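PDB 5F9P: anthrone oxidase-like protein from Streptomyces ambofaciens, which probably acts as an oxygenase of the antibiotic biosynthesis monooxygenase family, cleaving a C-C bond in the oxidative opening of ring B during atypical angucycline biosynthesis. Local coordinates for residues V12-T17 with I93-N98; F125-V130 with R167-A172. All coordinates share one frame; numbering follows the deposited sequence.

Interaction 1 of 2, residues V12-T17 with I93-N98; sequences VLNLFT and IRLMQN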
loop_
_atom_site.group_PDB
_atom_site.type_symbol
_atom_site.label_atom_id
_atom_site.label_comp_id
_atom_site.label_asym_id
_atom_site.label_seq_id
_atom_site.Cartn_x
_atom_site.Cartn_y
_atom_site.Cartn_z
ATOM N N VAL A 12 -7.983 -2.002 -0.923
ATOM C CA VAL A 12 -8.029 -0.559 -1.078
ATOM C C VAL A 12 -6.821 0.090 -0.401
ATOM O O VAL A 12 -6.563 -0.141 0.786
ATOM C CB VAL A 12 -9.346 0.025 -0.501
ATOM C CG1 VAL A 12 -9.313 1.546 -0.491
ATOM C CG2 VAL A 12 -10.545 -0.476 -1.310
ATOM N N LEU A 13 -6.071 0.877 -1.169
ATOM C CA LEU A 13 -4.971 1.664 -0.615
ATOM C C LEU A 13 -5.260 3.150 -0.708
ATOM O O LEU A 13 -5.422 3.701 -1.799
ATOM C CB LEU A 13 -3.645 1.334 -1.295
ATOM C CG LEU A 13 -2.972 0.039 -0.824
ATOM C CD1 LEU A 13 -3.879 -1.178 -1.012
ATOM C CD2 LEU A 13 -1.666 -0.159 -1.552
ATOM N N ASN A 14 -5.355 3.788 0.453
ATOM C CA ASN A 14 -5.546 5.227 0.538
ATOM C C ASN A 14 -4.195 5.891 0.788
ATOM O O ASN A 14 -3.581 5.714 1.843
ATOM C CB ASN A 14 -6.529 5.585 1.649
ATOM C CG ASN A 14 -7.919 5.030 1.408
ATOM O OD1 ASN A 14 -8.248 4.607 0.306
ATOM N ND2 ASN A 14 -8.756 5.063 2.441
ATOM N N LEU A 15 -3.737 6.632 -0.212
ATOM C CA LEU A 15 -2.419 7.242 -0.206
ATOM C C LEU A 15 -2.529 8.750 -0.019
ATOM O O LEU A 15 -3.228 9.428 -0.773
ATOM C CB LEU A 15 -1.717 6.937 -1.531
ATOM C CG LEU A 15 -0.384 7.655 -1.771
ATOM C CD1 LEU A 15 0.645 7.209 -0.737
ATOM C CD2 LEU A 15 0.103 7.392 -3.190
ATOM N N PHE A 16 -1.840 9.265 0.993
ATOM C CA PHE A 16 -1.868 10.683 1.304
ATOM C C PHE A 16 -0.441 11.244 1.335
ATOM O O PHE A 16 0.459 10.637 1.919
ATOM C CB PHE A 16 -2.509 10.898 2.671
ATOM C CG PHE A 16 -3.872 10.276 2.812
ATOM C CD1 PHE A 16 -5.000 10.944 2.364
ATOM C CD2 PHE A 16 -4.026 9.036 3.408
ATOM C CE1 PHE A 16 -6.253 10.381 2.485
ATOM C CE2 PHE A 16 -5.278 8.469 3.551
ATOM C CZ PHE A 16 -6.397 9.145 3.086
ATOM N N THR A 17 -0.240 12.392 0.700
ATOM C CA THR A 17 1.034 13.101 0.771
ATOM C C THR A 17 0.808 14.414 1.516
ATOM O O THR A 17 -0.279 14.989 1.466
ATOM C CB THR A 17 1.614 13.402 -0.639
ATOM O OG1 THR A 17 0.710 14.249 -1.363
ATOM C CG2 THR A 17 1.810 12.118 -1.417
ATOM N N ILE A 93 -4.369 13.325 -2.416
ATOM C CA ILE A 93 -5.132 12.191 -1.921
ATOM C C ILE A 93 -5.403 11.254 -3.089
ATOM O O ILE A 93 -5.927 11.680 -4.122
ATOM C CB ILE A 93 -6.486 12.656 -1.377
ATOM C CG1 ILE A 93 -6.303 13.505 -0.119
ATOM C CG2 ILE A 93 -7.408 11.460 -1.135
ATOM C CD1 ILE A 93 -7.564 14.280 0.267
ATOM N N ARG A 94 -5.042 9.988 -2.933
ATOM C CA ARG A 94 -5.360 8.975 -3.931
ATOM C C ARG A 94 -5.968 7.766 -3.239
ATOM O O ARG A 94 -5.330 7.145 -2.383
ATOM C CB ARG A 94 -4.116 8.553 -4.718
ATOM C CG ARG A 94 -3.735 9.511 -5.844
ATOM C CD ARG A 94 -2.409 10.170 -5.578
ATOM N NE ARG A 94 -1.430 9.854 -6.615
ATOM C CZ ARG A 94 -0.119 10.055 -6.499
ATOM N NH1 ARG A 94 0.391 10.556 -5.373
ATOM N NH2 ARG A 94 0.688 9.732 -7.505
ATOM N N LEU A 95 -7.206 7.446 -3.601
ATOM C CA LEU A 95 -7.898 6.315 -3.005
ATOM C C LEU A 95 -8.015 5.262 -4.082
ATOM O O LEU A 95 -8.802 5.412 -5.030
ATOM C CB LEU A 95 -9.287 6.717 -2.500
ATOM C CG LEU A 95 -9.452 8.028 -1.730
ATOM C CD1 LEU A 95 -10.935 8.255 -1.454
ATOM C CD2 LEU A 95 -8.656 8.054 -0.426
HETATM N N MSE A 96 -7.237 4.194 -3.933
HETATM C CA MSE A 96 -7.007 3.268 -5.031
HETATM C C MSE A 96 -7.586 1.883 -4.777
HETATM O O MSE A 96 -7.301 1.264 -3.759
HETATM C CB MSE A 96 -5.506 3.168 -5.298
HETATM C CG MSE A 96 -4.887 4.446 -5.869
HETATM SE SE MSE A 96 -2.939 4.372 -5.818
HETATM C CE MSE A 96 -2.721 4.434 -3.861
ATOM N N GLN A 97 -8.389 1.392 -5.716
ATOM C CA GLN A 97 -8.992 0.073 -5.578
ATOM C C GLN A 97 -8.220 -0.930 -6.419
ATOM O O GLN A 97 -7.961 -0.689 -7.599
ATOM C CB GLN A 97 -10.470 0.112 -5.993
ATOM C CG GLN A 97 -11.265 1.210 -5.289
ATOM C CD GLN A 97 -12.695 1.329 -5.801
ATOM O OE1 GLN A 97 -13.317 0.335 -6.154
ATOM N NE2 GLN A 97 -13.216 2.548 -5.843
ATOM N N ASN A 98 -7.862 -2.060 -5.815
ATOM C CA ASN A 98 -6.960 -3.017 -6.435
ATOM C C ASN A 98 -7.383 -4.448 -6.221
ATOM O O ASN A 98 -8.176 -4.756 -5.331
ATOM C CB ASN A 98 -5.559 -2.892 -5.821
ATOM C CG ASN A 98 -5.141 -1.463 -5.625
ATOM O OD1 ASN A 98 -4.556 -0.848 -6.517
ATOM N ND2 ASN A 98 -5.460 -0.911 -4.459
HETATM O O HOH W 1 -1.656 10.933 -2.765
#
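Leu15 and Met96, a selenomethionine in this crystal, meet in a closely packed part of this antiparallel strand pair. The bend at the end of the Met96 chain (chi3 -68°) brings its methyl back across the strands, with CE 3.6 Å from Leu15 CB and also near Leu13 CB; the long, flexible selenoether chain (a thioether in natural methionine) suits this reach. The strands beneath are zipped by two pairs of backbone hydrogen bonds, Leu13 with Met96 and Leu15 with Arg94. The almost straight bond from Leu15 N to Arg94 O is 2.7 Å.

Packing loosens toward Thr17. Arg94 lies alongside Leu15, its chain bent so that one guanidinium face receives Leu15 CD2, 3.9 Å from Arg94 NH1. A water at the guanidinium edge donates to Leu15 O at 3.0 Å and accepts a weak bond from Arg94 NH1.

On the reverse face, Phe16 turns its ring edge to Ile93, Phe16 CD1 lying 3.8 Å from Ile93 CG1. Leu95 CD2 rests 3.5 Å from Asn14 OD1.

The pair is one seam of a closed eight-stranded barrel, as in the dimeric alpha-beta barrel fold. Leu13, Leu15 and Met96 face its interior, meeting Phe60, Tyr221, Ile175 and Phe173. Outside, helix 66-74 packs on Val12, Leu95 and Gln97, and Phe86 of helix 76-88 meets Phe16; strand 56-63 bonds to the other edge of strand 10-17.

Interaction 2 of 2, residues F125-V130 with R167-A172; sequences FTVFPV and RGLEGA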
loop_
_atom_site.group_PDB
_atom_site.type_symbol
_atom_site.label_atom_id
_atom_site.label_comp_id
_atom_site.label_asym_id
_atom_site.label_seq_id
_atom_site.Cartn_x
_atom_site.Cartn_y
_atom_site.Cartn_z
ATOM N N PHE A 125 6.937 1.163 -0.850
ATOM C CA PHE A 125 5.734 1.321 -1.661
ATOM C C PHE A 125 6.002 2.142 -2.928
ATOM O O PHE A 125 6.669 3.176 -2.878
ATOM C CB PHE A 125 4.655 2.010 -0.814
ATOM C CG PHE A 125 3.416 2.365 -1.567
ATOM C CD1 PHE A 125 2.492 1.392 -1.906
ATOM C CD2 PHE A 125 3.166 3.677 -1.928
ATOM C CE1 PHE A 125 1.344 1.724 -2.594
ATOM C CE2 PHE A 125 2.026 4.010 -2.609
ATOM C CZ PHE A 125 1.109 3.032 -2.952
ATOM N N THR A 126 5.482 1.665 -4.058
ATOM C CA THR A 126 5.523 2.409 -5.311
ATOM C C THR A 126 4.246 2.168 -6.090
ATOM O O THR A 126 3.822 1.026 -6.263
ATOM C CB THR A 126 6.713 1.989 -6.217
ATOM O OG1 THR A 126 7.946 2.170 -5.513
ATOM C CG2 THR A 126 6.739 2.843 -7.485
ATOM N N VAL A 127 3.632 3.245 -6.558
ATOM C CA VAL A 127 2.526 3.126 -7.502
ATOM C C VAL A 127 3.027 3.599 -8.856
ATOM O O VAL A 127 3.511 4.736 -8.983
ATOM C CB VAL A 127 1.288 3.939 -7.066
ATOM C CG1 VAL A 127 1.684 5.338 -6.660
ATOM C CG2 VAL A 127 0.251 3.979 -8.188
ATOM N N PHE A 128 2.948 2.711 -9.851
ATOM C CA PHE A 128 3.406 3.017 -11.210
ATOM C C PHE A 128 2.218 3.279 -12.115
ATOM O O PHE A 128 1.389 2.384 -12.325
ATOM C CB PHE A 128 4.152 1.838 -11.843
ATOM C CG PHE A 128 5.299 1.285 -11.022
ATOM C CD1 PHE A 128 5.071 0.350 -10.033
ATOM C CD2 PHE A 128 6.605 1.646 -11.301
ATOM C CE1 PHE A 128 6.123 -0.186 -9.297
ATOM C CE2 PHE A 128 7.656 1.119 -10.577
ATOM C CZ PHE A 128 7.418 0.192 -9.574
ATOM N N PRO A 129 2.118 4.497 -12.666
ATOM C CA PRO A 129 1.164 4.647 -13.770
ATOM C C PRO A 129 1.755 3.911 -14.974
ATOM O O PRO A 129 2.951 4.043 -15.234
ATOM C CB PRO A 129 1.131 6.165 -14.011
ATOM C CG PRO A 129 2.444 6.652 -13.519
ATOM C CD PRO A 129 2.861 5.736 -12.388
ATOM N N VAL A 130 0.944 3.127 -15.673
ATOM C CA VAL A 130 1.431 2.369 -16.828
ATOM C C VAL A 130 0.529 2.583 -18.033
ATOM O O VAL A 130 -0.594 3.071 -17.906
ATOM C CB VAL A 130 1.485 0.858 -16.521
ATOM C CG1 VAL A 130 2.482 0.576 -15.380
ATOM C CG2 VAL A 130 0.108 0.363 -16.166
ATOM N N ARG A 167 -9.845 7.105 -7.112
ATOM C CA ARG A 167 -10.227 8.506 -6.993
ATOM C C ARG A 167 -8.965 9.310 -6.775
ATOM O O ARG A 167 -8.215 9.048 -5.838
ATOM C CB ARG A 167 -11.220 8.704 -5.841
ATOM C CG ARG A 167 -12.494 7.860 -6.009
ATOM C CD ARG A 167 -13.373 7.866 -4.772
ATOM N NE ARG A 167 -13.721 9.229 -4.393
ATOM C CZ ARG A 167 -14.621 9.551 -3.471
ATOM N NH1 ARG A 167 -15.283 8.599 -2.824
ATOM N NH2 ARG A 167 -14.866 10.829 -3.206
ATOM N N GLY A 168 -8.709 10.273 -7.653
ATOM C CA GLY A 168 -7.531 11.103 -7.525
ATOM C C GLY A 168 -6.387 10.607 -8.385
ATOM O O GLY A 168 -5.290 11.150 -8.345
ATOM N N LEU A 169 -6.638 9.562 -9.160
ATOM C CA LEU A 169 -5.631 9.020 -10.069
ATOM C C LEU A 169 -6.353 8.466 -11.296
ATOM O O LEU A 169 -7.311 7.703 -11.168
ATOM C CB LEU A 169 -4.816 7.922 -9.370
ATOM C CG LEU A 169 -3.717 7.159 -10.124
ATOM C CD1 LEU A 169 -3.086 6.105 -9.230
ATOM C CD2 LEU A 169 -4.255 6.501 -11.374
ATOM N N GLU A 170 -5.912 8.866 -12.482
ATOM C CA GLU A 170 -6.535 8.383 -13.706
ATOM C C GLU A 170 -5.587 7.522 -14.530
ATOM O O GLU A 170 -4.374 7.646 -14.422
ATOM C CB GLU A 170 -7.074 9.543 -14.544
ATOM C CG GLU A 170 -8.565 9.804 -14.318
ATOM C CD GLU A 170 -9.436 8.570 -14.597
ATOM O OE1 GLU A 170 -8.930 7.582 -15.192
ATOM O OE2 GLU A 170 -10.632 8.593 -14.220
ATOM N N GLY A 171 -6.154 6.645 -15.346
ATOM C CA GLY A 171 -5.361 5.783 -16.202
ATOM C C GLY A 171 -5.056 4.486 -15.488
ATOM O O GLY A 171 -5.491 4.281 -14.348
ATOM N N ALA A 172 -4.301 3.619 -16.147
ATOM C CA ALA A 172 -3.952 2.324 -15.586
ATOM C C ALA A 172 -2.817 2.477 -14.580
ATOM O O ALA A 172 -1.969 3.355 -14.721
ATOM C CB ALA A 172 -3.554 1.363 -16.688
#
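Val127 and Leu169 reach toward each other tip to tip, with CG2 of the valine 4.1 Å from CD1 of the leucine. Leu169 is fully extended, CG anti to the backbone N and chi2 -178°, which carries its branched end from the loop toward the strand. Val127 answers with a short, branched side chain suited to a strand, its CG2 directed at the leucine while CG1 takes the crowded position between N and the carbonyl carbon (chi1 48°).

The second meeting point is closer and more compact. Val130 CG2 sits 3.8 Å from Ala172 CB, and the same small alanine methyl comes within 3.6 Å of Val130 O, so alanine fits close against the backbone here. Beside it Val130 N donates to Ala172 O at 3.1 Å, a straight bond at the hydrogen but one whose donor stands well above the carbonyl plane. Pro129 CA approaches Ala172 O too, at 3.5 Å. In the loop between the leucine and the alanine, Gly171 has a positive phi (91°), which suits a residue without a side chain; Gly171 N is held by Glu170 OE1 at 2.9 Å.

Helix 135-142 covers Val130 and Ala172, while Val127 also touches Ile175 and Met96. The loop that joins strands 155-167 and 172-180 thus packs against strand 122-130 as it enters strand 172-180, the antiparallel neighbour of 122-130. This hairpin end belongs to the C-terminal ferredoxin-like half, consistent with the dimeric alpha-beta barrel fold of the antibiotic biosynthesis monooxygenases, here completed within a single chain.

From the N terminus, strand 10-17 waits for strand 92-105, so interaction 1 closes a long loop that holds two further strands and three helices. Interaction 2 opens only afterwards, its shorter loop running from strand 122-130 through helix 135-142 and strand 155-167; the two follow in series, neither nesting nor crossing. They nevertheless meet in space. Arg167 N probably bonds to Leu95 O (2.9 Å), joining strand 155-167 to strand 92-105, and Leu169 CD1 packs on Met96 SE. Leu13 CD2 also touches Phe125 CE1 across the interior. Interaction 1 ties strands of the N-terminal half, and interaction 2 ties a strand of the C-terminal half to the hairpin loop beside it, within one closed barrel.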